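PDB 2FEF: hypothetical protein PA2201 from Pseudomonas aeruginosa, which is of unknown function but may be an immunity protein that protects the cell against a PoNe-type DNase toxin. Local coordinates for residues P17-R20 against N21-R24; A40-R43 against E44-A48; A223-L226 against Q227-R231. All blocks are in the same frame, centred on the assembly; numbering follows the deposited sequence.

Contact 1 (P17-R20 against N21-R24); sequences PLWR and NLAR
The C-terminal end of helix 12-20, where Trp19 and Arg20 run into the 3-10 turn of Leu22 to Arg24, forms this local contact in the all-helical N-terminal part of the protein. Helical bonding changes here from i+4 to i+3. Asn21 N has only weak bonds, to Pro17 O at 3.4 Å and to Leu18 O at 3.2 Å, the second strongly bent. The next amide is held firmly: Leu22 N donates to Trp19 O at 2.8 Å with an N-H...O angle of 160°. That donor sits well above the carbonyl plane, 60° out of it, and so not on a lone pair. Two residues further on, Arg24 N continues the i+3 pattern to Asn21 O at 3.3 Å.

Side-chain packing across the turn is light. Leu22 lays CB against Trp19 O at 3.3 Å, and its CD1 lies obliquely to Trp19 CD1 at 4.1 Å and slightly nearer to Trp19 CA, at 3.9 Å. Trp19 has CG beside its backbone N and anti to the carbonyl carbon (chi1 -65°), which turns the ring back from the turn, toward Ile103 and Glu106 of helix 97-127 and Ile46 of helix 35-54. Leu22 reaches Ile103 as well. Arg20 leaves in another direction: its chain bends at chi3, and NH2 forms a salt bridge with Asp50.

Trp19 O also receives a weak hydrogen bond from Trp42 NE1, so two donors share this carbonyl at the helix end. This is consistent with a helix end held by one short backbone bond, two weak ones and the packing of Trp19 and Leu22 on neighbouring helices, while the charge of Arg20 is probably balanced by Asp50.

Contact 2 (A40-R43 against E44-A48); sequences ADWR and ELIAA
Trp42 and Ile46, one turn apart on helix 35-54, make the tightly packed side of this alpha-helical i to i+4 contact. Ile46 places CG1 over one face of the indole, offset toward the rim: a CH-pi contact, 4.0 Å from the centroid of the five-membered ring and 21° off its normal. The nearest ring atom is NE1, 3.7 Å from Ile46 CG1. Trp42 has CG anti to the backbone N (chi1 -172°), which swings the indole out and slightly forward and brings its pyrrole side beneath Ile46 CG1. Trp38 stacks on this ring, Leu86 and Ala90 of helix 66-93 pack against it, and Ile46 itself meets Leu16 and Arg20 of helix 12-20.

Behind the side chains the backbone is regular. Glu44 N, Leu45 N, Ile46 N and Ala47 N bond to the carbonyls four residues earlier, the Ile46 N to Trp42 O bond being 2.9 Å long and nearly straight.

Within the helix the polar side is looser: Asp41 and Glu44 approach obliquely without bonding to each other, Asp41 OD1 and Glu44 OE1 4.0 Å apart and their carboxylate planes turned by 41°. Arg43 NH2 of the third subunit forms salt bridges to both carboxylates, and Lys89 NZ pairs with Asp41 OD2, which probably offsets the repulsion. Arg43 plays the same part toward Asp41 and Glu44 of the second subunit, so this face of the helix joins the three chains. A water bridges the Glu44 carboxylate to the backbone of Asp41, donating to Asp41 O at 3.1 Å and to Glu44 OE1 at 3.3 Å.

Contact 3 (A223-L226 against Q227-R231); sequences APYL and QSQYR
Tyr225 and Leu226 meet Gln229 and Tyr230 along helix 223-234, in the C-terminal, PoNi-like part of the chain, where the alpha-helix widens into a pi-type turn. Among the backbone bonds, Gln229 N still donates to Tyr225 O at 2.8 Å, but Leu226 O takes its good bond from Arg231 N, five residues on, at 3.1 Å and 170°; Tyr230 N reaches the same oxygen only weakly.

The apolar contacts run from Tyr225 and Leu226 to Gln229 and Tyr230. Gln229 crosses the Tyr225 ring at about a right angle, with CB over one face and CG 3.7 Å from Tyr225 CE1. Tyr225 CE2 meets the edge of the Tyr230 ring, in its plane, 3.7 Å from Tyr230 CE1, which in turn comes obliquely to the Tyr225 ring. Leu226 CD2 approaches Tyr230 CD1 obliquely. With CG anti to the backbone N (chi1 180°), Tyr225 swings its ring toward the following turn.

Of the polar groups, both tyrosine hydroxyls bond to Glu259 OE2, and Tyr230 OH also bonds to Trp253 NE1, while Arg246 makes a cation-pi contact with the Tyr230 ring. The bent Gln229 chain returns its amide to the preceding residue, NE2 donating to Ser228 OG at 3.0 Å.

How the contacts relate
Contacts 1 and 2 belong to one packed unit, whereas contact 3 stands apart. Helices 12-20 and 35-54 follow each other in the chain, and the centres of the first two contacts lie about 11 Å apart. They touch: Trp19 CB is 3.7 Å from Ile46 CD1, and Ala23 CB is 3.8 Å from Trp42 CD1. Contact 2 carries this unit into the trimer interface. Contact 3, in the C-terminal, PoNi-like part, is centred about 34 Å from contact 1 and about 31 Å from contact 2, with nearest atoms about 23 and 18 Å away, respectively, and no other chain of the assembly touches it. No active site or ligand is known to link the three.

Contact 1 (P17-R20 against N21-R24)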
ATOM      1  N   PRO B  17      -0.718 -10.227 -14.211  1.00 26.93           N
ATOM      2  CA  PRO B  17      -0.052  -9.642 -15.373  1.00 27.19           C
ATOM      3  C   PRO B  17      -0.976  -9.368 -16.552  1.00 28.78           C
ATOM      4  O   PRO B  17      -0.723  -8.435 -17.325  1.00 29.23           O
ATOM      5  CB  PRO B  17       0.969 -10.719 -15.764  1.00 27.61           C
ATOM      6  CG  PRO B  17       1.245 -11.413 -14.453  1.00 26.69           C
ATOM      7  CD  PRO B  17      -0.096 -11.500 -13.826  1.00 26.53           C
ATOM      8  N   LEU B  18      -2.021 -10.181 -16.699  1.00 29.75           N
ATOM      9  CA  LEU B  18      -3.018  -9.971 -17.749  1.00 31.70           C
ATOM     10  C   LEU B  18      -3.816  -8.707 -17.455  1.00 31.45           C
ATOM     11  O   LEU B  18      -4.013  -7.863 -18.327  1.00 32.04           O
ATOM     12  CB  LEU B  18      -3.935 -11.191 -17.844  1.00 31.33           C
ATOM     13  CG  LEU B  18      -3.268 -12.485 -18.347  1.00 34.71           C
ATOM     14  CD1 LEU B  18      -2.333 -13.022 -17.284  1.00 36.73           C
ATOM     15  CD2 LEU B  18      -4.295 -13.553 -18.694  1.00 34.21           C
ATOM     16  N   TRP B  19      -4.267  -8.562 -16.219  1.00 31.25           N
ATOM     17  CA  TRP B  19      -5.023  -7.367 -15.818  1.00 32.36           C
ATOM     18  C   TRP B  19      -4.234  -6.073 -15.942  1.00 33.47           C
ATOM     19  O   TRP B  19      -4.744  -5.040 -16.412  1.00 33.25           O
ATOM     20  CB  TRP B  19      -5.489  -7.492 -14.376  1.00 32.00           C
ATOM     21  CG  TRP B  19      -6.468  -8.598 -14.142  1.00 31.14           C
ATOM     22  CD1 TRP B  19      -7.148  -9.321 -15.081  1.00 32.03           C
ATOM     23  CD2 TRP B  19      -6.885  -9.084 -12.872  1.00 30.70           C
ATOM     24  NE1 TRP B  19      -7.962 -10.244 -14.464  1.00 29.71           N
ATOM     25  CE2 TRP B  19      -7.812 -10.122 -13.106  1.00 29.18           C
ATOM     26  CE3 TRP B  19      -6.542  -8.759 -11.551  1.00 33.51           C
ATOM     27  CZ2 TRP B  19      -8.428 -10.816 -12.078  1.00 29.40           C
ATOM     28  CZ3 TRP B  19      -7.151  -9.476 -10.503  1.00 32.28           C
ATOM     29  CH2 TRP B  19      -8.081 -10.493 -10.786  1.00 31.64           C
ATOM     30  N   ARG B  20      -2.992  -6.124 -15.476  1.00 34.81           N
ATOM     31  CA  ARG B  20      -2.099  -4.975 -15.504  1.00 35.88           C
ATOM     32  C   ARG B  20      -2.056  -4.431 -16.922  1.00 37.19           C
ATOM     33  O   ARG B  20      -2.085  -3.197 -17.122  1.00 39.13           O
ATOM     34  CB  ARG B  20      -0.719  -5.400 -14.968  1.00 34.35           C
ATOM     35  CG  ARG B  20       0.313  -4.349 -14.933  1.00 33.41           C
ATOM     36  CD  ARG B  20       1.592  -4.872 -14.321  1.00 28.76           C
ATOM     37  NE  ARG B  20       1.442  -4.989 -12.879  1.00 25.80           N
ATOM     38  CZ  ARG B  20       1.432  -6.137 -12.209  1.00 27.41           C
ATOM     39  NH1 ARG B  20       1.616  -7.304 -12.842  1.00 25.03           N
ATOM     40  NH2 ARG B  20       1.294  -6.106 -10.887  1.00 25.51           N
ATOM     41  N   ASN B  21      -2.057  -5.338 -17.909  1.00 38.75           N
ATOM     42  CA  ASN B  21      -2.052  -4.989 -19.348  1.00 39.47           C
ATOM     43  C   ASN B  21      -3.355  -4.408 -19.939  1.00 39.59           C
ATOM     44  O   ASN B  21      -3.364  -3.945 -21.085  1.00 38.53           O
ATOM     45  CB  ASN B  21      -1.657  -6.205 -20.207  1.00 40.20           C
ATOM     46  CG  ASN B  21      -0.155  -6.273 -20.534  1.00 42.70           C
ATOM     47  OD1 ASN B  21       0.595  -5.301 -20.398  1.00 45.40           O
ATOM     48  ND2 ASN B  21       0.279  -7.449 -20.985  1.00 45.61           N
ATOM     49  N   LEU B  22      -4.454  -4.464 -19.187  1.00 39.58           N
ATOM     50  CA  LEU B  22      -5.772  -4.019 -19.693  1.00 39.62           C
ATOM     51  C   LEU B  22      -5.888  -2.499 -19.740  1.00 39.91           C
ATOM     52  O   LEU B  22      -6.750  -1.970 -20.447  1.00 40.38           O
ATOM     53  CB  LEU B  22      -6.919  -4.615 -18.844  1.00 39.70           C
ATOM     54  CG  LEU B  22      -7.131  -6.141 -18.844  1.00 39.24           C
ATOM     55  CD1 LEU B  22      -8.255  -6.553 -17.881  1.00 39.88           C
ATOM     56  CD2 LEU B  22      -7.388  -6.697 -20.225  1.00 40.34           C
ATOM     57  N   ALA B  23      -5.023  -1.796 -19.001  1.00 40.10           N
ATOM     58  CA  ALA B  23      -4.946  -0.325 -19.087  1.00 40.66           C
ATOM     59  C   ALA B  23      -4.562   0.159 -20.504  1.00 40.79           C
ATOM     60  O   ALA B  23      -4.778   1.335 -20.872  1.00 41.85           O
ATOM     61  CB  ALA B  23      -3.965   0.217 -18.057  1.00 40.53           C
ATOM     62  N   ARG B  24      -4.019  -0.761 -21.298  1.00 40.61           N
ATOM     63  CA  ARG B  24      -3.565  -0.465 -22.658  1.00 40.73           C
ATOM     64  C   ARG B  24      -4.690  -0.504 -23.705  1.00 39.92           C
ATOM     65  O   ARG B  24      -4.446  -0.317 -24.896  1.00 39.99           O
ATOM     66  CB  ARG B  24      -2.360  -1.354 -23.030  1.00 40.89           C
ATOM     67  CG  ARG B  24      -1.202  -1.198 -22.021  1.00 40.90           C
ATOM     68  CD  ARG B  24       0.110  -1.929 -22.394  1.00 42.82           C
ATOM     69  NE  ARG B  24       1.032  -1.870 -21.256  1.00 46.82           N
ATOM     70  CZ  ARG B  24       2.359  -1.961 -21.318  1.00 49.08           C
ATOM     71  NH1 ARG B  24       2.984  -2.119 -22.480  1.00 50.61           N
ATOM     72  NH2 ARG B  24       3.072  -1.880 -20.199  1.00 49.38           N
TER

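Contact 2 (A40-R43 against E44-A48)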
ATOM      1  N   ALA B  40      -4.308   5.965 -12.767  1.00 25.03           N
ATOM      2  CA  ALA B  40      -3.625   5.942 -11.455  1.00 24.50           C
ATOM      3  C   ALA B  40      -4.413   5.082 -10.481  1.00 25.17           C
ATOM      4  O   ALA B  40      -3.821   4.372  -9.673  1.00 23.77           O
ATOM      5  CB  ALA B  40      -3.422   7.352 -10.902  1.00 25.15           C
ATOM      6  N   ASP B  41      -5.745   5.150 -10.549  1.00 24.69           N
ATOM      7  CA  ASP B  41      -6.595   4.312  -9.704  1.00 25.33           C
ATOM      8  C   ASP B  41      -6.362   2.823 -10.025  1.00 25.11           C
ATOM      9  O   ASP B  41      -6.260   2.000  -9.128  1.00 25.09           O
ATOM     10  CB  ASP B  41      -8.082   4.605  -9.944  1.00 26.39           C
ATOM     11  CG  ASP B  41      -8.530   5.950  -9.398  1.00 30.42           C
ATOM     12  OD1 ASP B  41      -7.802   6.563  -8.593  1.00 29.95           O
ATOM     13  OD2 ASP B  41      -9.644   6.373  -9.789  1.00 32.84           O
ATOM     14  N   TRP B  42      -6.315   2.513 -11.312  1.00 24.74           N
ATOM     15  CA  TRP B  42      -6.056   1.167 -11.804  1.00 25.10           C
ATOM     16  C   TRP B  42      -4.739   0.642 -11.249  1.00 24.98           C
ATOM     17  O   TRP B  42      -4.723  -0.450 -10.678  1.00 25.12           O
ATOM     18  CB  TRP B  42      -5.977   1.180 -13.340  1.00 24.49           C
ATOM     19  CG  TRP B  42      -5.901  -0.235 -13.940  1.00 24.55           C
ATOM     20  CD1 TRP B  42      -4.798  -0.847 -14.455  1.00 25.45           C
ATOM     21  CD2 TRP B  42      -6.980  -1.167 -14.063  1.00 24.44           C
ATOM     22  NE1 TRP B  42      -5.123  -2.110 -14.893  1.00 25.12           N
ATOM     23  CE2 TRP B  42      -6.458  -2.329 -14.678  1.00 23.90           C
ATOM     24  CE3 TRP B  42      -8.340  -1.127 -13.717  1.00 24.15           C
ATOM     25  CZ2 TRP B  42      -7.245  -3.462 -14.951  1.00 25.76           C
ATOM     26  CZ3 TRP B  42      -9.130  -2.247 -13.984  1.00 26.70           C
ATOM     27  CH2 TRP B  42      -8.576  -3.405 -14.610  1.00 24.60           C
ATOM     28  N   ARG B  43      -3.649   1.406 -11.424  1.00 25.16           N
ATOM     29  CA  ARG B  43      -2.329   1.025 -10.922  1.00 26.37           C
ATOM     30  C   ARG B  43      -2.349   0.761  -9.421  1.00 25.35           C
ATOM     31  O   ARG B  43      -1.747  -0.196  -8.949  1.00 24.54           O
ATOM     32  CB  ARG B  43      -1.272   2.112 -11.185  1.00 26.03           C
ATOM     33  CG  ARG B  43      -0.826   2.275 -12.643  1.00 27.99           C
ATOM     34  CD  ARG B  43       0.466   3.172 -12.723  1.00 28.19           C
ATOM     35  NE  ARG B  43       1.536   2.558 -11.946  1.00 30.19           N
ATOM     36  CZ  ARG B  43       2.533   1.824 -12.446  1.00 31.13           C
ATOM     37  NH1 ARG B  43       2.695   1.664 -13.759  1.00 29.74           N
ATOM     38  NH2 ARG B  43       3.394   1.272 -11.621  1.00 29.31           N
ATOM     39  N   GLU B  44      -3.016   1.630  -8.671  1.00 24.65           N
ATOM     40  CA  GLU B  44      -3.144   1.436  -7.207  1.00 25.62           C
ATOM     41  C   GLU B  44      -3.809   0.125  -6.821  1.00 24.88           C
ATOM     42  O   GLU B  44      -3.363  -0.561  -5.888  1.00 23.21           O
ATOM     43  CB  GLU B  44      -3.917   2.592  -6.555  1.00 25.91           C
ATOM     44  CG  GLU B  44      -3.150   3.901  -6.501  1.00 29.32           C
ATOM     45  CD  GLU B  44      -4.068   5.086  -6.120  1.00 28.90           C
ATOM     46  OE1 GLU B  44      -5.312   4.902  -5.977  1.00 37.43           O
ATOM     47  OE2 GLU B  44      -3.553   6.195  -6.025  1.00 34.89           O
ATOM     48  N   LEU B  45      -4.893  -0.220  -7.500  1.00 23.79           N
ATOM     49  CA  LEU B  45      -5.637  -1.462  -7.176  1.00 24.14           C
ATOM     50  C   LEU B  45      -4.827  -2.678  -7.570  1.00 24.29           C
ATOM     51  O   LEU B  45      -4.766  -3.673  -6.843  1.00 23.65           O
ATOM     52  CB  LEU B  45      -7.001  -1.482  -7.898  1.00 24.40           C
ATOM     53  CG  LEU B  45      -8.024  -0.514  -7.270  1.00 25.08           C
ATOM     54  CD1 LEU B  45      -9.098  -0.195  -8.325  1.00 24.08           C
ATOM     55  CD2 LEU B  45      -8.626  -1.151  -6.013  1.00 28.78           C
ATOM     56  N   ILE B  46      -4.192  -2.597  -8.728  1.00 23.88           N
ATOM     57  CA  ILE B  46      -3.333  -3.693  -9.184  1.00 23.98           C
ATOM     58  C   ILE B  46      -2.147  -3.881  -8.195  1.00 24.17           C
ATOM     59  O   ILE B  46      -1.807  -5.020  -7.840  1.00 23.49           O
ATOM     60  CB  ILE B  46      -2.821  -3.397 -10.587  1.00 23.80           C
ATOM     61  CG1 ILE B  46      -3.978  -3.490 -11.620  1.00 25.43           C
ATOM     62  CG2 ILE B  46      -1.670  -4.366 -10.964  1.00 24.10           C
ATOM     63  CD1 ILE B  46      -4.362  -4.928 -12.030  1.00 28.94           C
ATOM     64  N   ALA B  47      -1.515  -2.779  -7.791  1.00 23.16           N
ATOM     65  CA  ALA B  47      -0.413  -2.822  -6.792  1.00 23.88           C
ATOM     66  C   ALA B  47      -0.869  -3.414  -5.454  1.00 23.59           C
ATOM     67  O   ALA B  47      -0.139  -4.192  -4.845  1.00 25.06           O
ATOM     68  CB  ALA B  47       0.220  -1.428  -6.580  1.00 24.08           C
ATOM     69  N   ALA B  48      -2.072  -3.071  -5.010  1.00 24.10           N
ATOM     70  CA  ALA B  48      -2.633  -3.622  -3.754  1.00 25.03           C
ATOM     71  C   ALA B  48      -2.834  -5.153  -3.863  1.00 24.12           C
ATOM     72  O   ALA B  48      -2.524  -5.920  -2.959  1.00 22.84           O
ATOM     73  CB  ALA B  48      -3.975  -2.924  -3.436  1.00 25.18           C
TER
HETATM   74  O   HOH W   1      -7.762   2.812  -6.575  1.00 38.49           O

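Contact 3 (A223-L226 against Q227-R231)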
ATOM      1  N   ALA B 223     -38.133   2.223 -16.291  1.00 28.88           N
ATOM      2  CA  ALA B 223     -37.654   3.510 -16.789  1.00 29.94           C
ATOM      3  C   ALA B 223     -37.741   4.652 -15.737  1.00 30.67           C
ATOM      4  O   ALA B 223     -36.762   5.377 -15.555  1.00 30.83           O
ATOM      5  CB  ALA B 223     -38.313   3.886 -18.136  1.00 30.80           C
ATOM      6  N   PRO B 224     -38.887   4.806 -15.026  1.00 30.86           N
ATOM      7  CA  PRO B 224     -38.932   5.791 -13.929  1.00 30.66           C
ATOM      8  C   PRO B 224     -37.883   5.548 -12.830  1.00 30.05           C
ATOM      9  O   PRO B 224     -37.306   6.512 -12.321  1.00 29.41           O
ATOM     10  CB  PRO B 224     -40.360   5.635 -13.379  1.00 30.81           C
ATOM     11  CG  PRO B 224     -41.164   5.228 -14.605  1.00 31.76           C
ATOM     12  CD  PRO B 224     -40.220   4.199 -15.231  1.00 32.02           C
ATOM     13  N   TYR B 225     -37.627   4.285 -12.508  1.00 29.39           N
ATOM     14  CA  TYR B 225     -36.568   3.906 -11.566  1.00 29.43           C
ATOM     15  C   TYR B 225     -35.187   4.396 -12.004  1.00 29.59           C
ATOM     16  O   TYR B 225     -34.460   4.990 -11.196  1.00 29.38           O
ATOM     17  CB  TYR B 225     -36.570   2.385 -11.322  1.00 28.08           C
ATOM     18  CG  TYR B 225     -35.492   1.907 -10.352  1.00 27.42           C
ATOM     19  CD1 TYR B 225     -35.692   1.972  -8.983  1.00 23.98           C
ATOM     20  CD2 TYR B 225     -34.266   1.368 -10.834  1.00 25.51           C
ATOM     21  CE1 TYR B 225     -34.699   1.514  -8.093  1.00 25.31           C
ATOM     22  CE2 TYR B 225     -33.275   0.903  -9.955  1.00 25.62           C
ATOM     23  CZ  TYR B 225     -33.507   0.983  -8.583  1.00 25.64           C
ATOM     24  OH  TYR B 225     -32.517   0.543  -7.705  1.00 25.47           O
ATOM     25  N   LEU B 226     -34.818   4.154 -13.270  1.00 29.46           N
ATOM     26  CA  LEU B 226     -33.546   4.653 -13.787  1.00 30.02           C
ATOM     27  C   LEU B 226     -33.456   6.183 -13.772  1.00 31.03           C
ATOM     28  O   LEU B 226     -32.390   6.733 -13.493  1.00 32.36           O
ATOM     29  CB  LEU B 226     -33.291   4.171 -15.229  1.00 30.12           C
ATOM     30  CG  LEU B 226     -32.766   2.760 -15.439  1.00 29.16           C
ATOM     31  CD1 LEU B 226     -32.590   2.464 -16.911  1.00 28.47           C
ATOM     32  CD2 LEU B 226     -31.423   2.597 -14.691  1.00 29.48           C
ATOM     33  N   GLN B 227     -34.544   6.868 -14.125  1.00 30.46           N
ATOM     34  CA  GLN B 227     -34.544   8.332 -14.139  1.00 30.95           C
ATOM     35  C   GLN B 227     -34.386   8.913 -12.742  1.00 31.20           C
ATOM     36  O   GLN B 227     -33.566   9.807 -12.534  1.00 32.11           O
ATOM     37  CB  GLN B 227     -35.823   8.894 -14.787  1.00 31.39           C
ATOM     38  CG  GLN B 227     -35.925  10.470 -14.813  1.00 31.74           C
ATOM     39  CD  GLN B 227     -34.794  11.139 -15.584  1.00 37.09           C
ATOM     40  OE1 GLN B 227     -34.119  10.499 -16.393  1.00 38.02           O
ATOM     41  NE2 GLN B 227     -34.570  12.432 -15.323  1.00 38.07           N
ATOM     42  N   SER B 228     -35.174   8.404 -11.793  1.00 30.63           N
ATOM     43  CA  SER B 228     -35.221   8.984 -10.466  1.00 30.17           C
ATOM     44  C   SER B 228     -34.085   8.506  -9.563  1.00 29.70           C
ATOM     45  O   SER B 228     -33.511   9.315  -8.826  1.00 30.53           O
ATOM     46  CB  SER B 228     -36.584   8.735  -9.820  1.00 30.07           C
ATOM     47  OG  SER B 228     -36.672   7.433  -9.273  1.00 33.07           O
ATOM     48  N   GLN B 229     -33.729   7.218  -9.627  1.00 26.31           N
ATOM     49  CA  GLN B 229     -32.742   6.717  -8.679  1.00 25.80           C
ATOM     50  C   GLN B 229     -31.298   6.791  -9.172  1.00 24.67           C
ATOM     51  O   GLN B 229     -30.364   6.621  -8.388  1.00 23.91           O
ATOM     52  CB  GLN B 229     -33.110   5.301  -8.161  1.00 25.42           C
ATOM     53  CG  GLN B 229     -34.495   5.196  -7.458  1.00 26.20           C
ATOM     54  CD  GLN B 229     -34.683   6.244  -6.388  1.00 29.26           C
ATOM     55  OE1 GLN B 229     -33.838   6.398  -5.486  1.00 32.00           O
ATOM     56  NE2 GLN B 229     -35.774   6.998  -6.491  1.00 30.10           N
ATOM     57  N   TYR B 230     -31.116   7.070 -10.470  1.00 24.24           N
ATOM     58  CA  TYR B 230     -29.770   7.153 -11.017  1.00 24.19           C
ATOM     59  C   TYR B 230     -29.562   8.537 -11.584  1.00 24.98           C
ATOM     60  O   TYR B 230     -28.805   9.298 -11.023  1.00 24.54           O
ATOM     61  CB  TYR B 230     -29.501   6.060 -12.062  1.00 24.66           C
ATOM     62  CG  TYR B 230     -29.243   4.750 -11.402  1.00 23.19           C
ATOM     63  CD1 TYR B 230     -30.299   3.929 -10.993  1.00 25.16           C
ATOM     64  CD2 TYR B 230     -27.933   4.368 -11.082  1.00 25.32           C
ATOM     65  CE1 TYR B 230     -30.048   2.724 -10.301  1.00 23.26           C
ATOM     66  CE2 TYR B 230     -27.674   3.165 -10.415  1.00 25.23           C
ATOM     67  CZ  TYR B 230     -28.727   2.363 -10.020  1.00 25.09           C
ATOM     68  OH  TYR B 230     -28.441   1.191  -9.380  1.00 24.94           O
ATOM     69  N   ARG B 231     -30.282   8.883 -12.660  1.00 24.74           N
ATOM     70  CA  ARG B 231     -30.003  10.132 -13.337  1.00 26.75           C
ATOM     71  C   ARG B 231     -30.216  11.345 -12.427  1.00 26.05           C
ATOM     72  O   ARG B 231     -29.327  12.187 -12.346  1.00 25.66           O
ATOM     73  CB  ARG B 231     -30.767  10.267 -14.669  1.00 26.79           C
ATOM     74  CG  ARG B 231     -30.327  11.515 -15.458  1.00 32.93           C
ATOM     75  CD  ARG B 231     -30.941  11.583 -16.828  1.00 42.64           C
ATOM     76  NE  ARG B 231     -31.182  12.979 -17.221  1.00 50.00           N
ATOM     77  CZ  ARG B 231     -32.155  13.394 -18.036  1.00 51.79           C
ATOM     78  NH1 ARG B 231     -33.009  12.530 -18.593  1.00 54.08           N
ATOM     79  NH2 ARG B 231     -32.274  14.691 -18.291  1.00 52.44           N
TER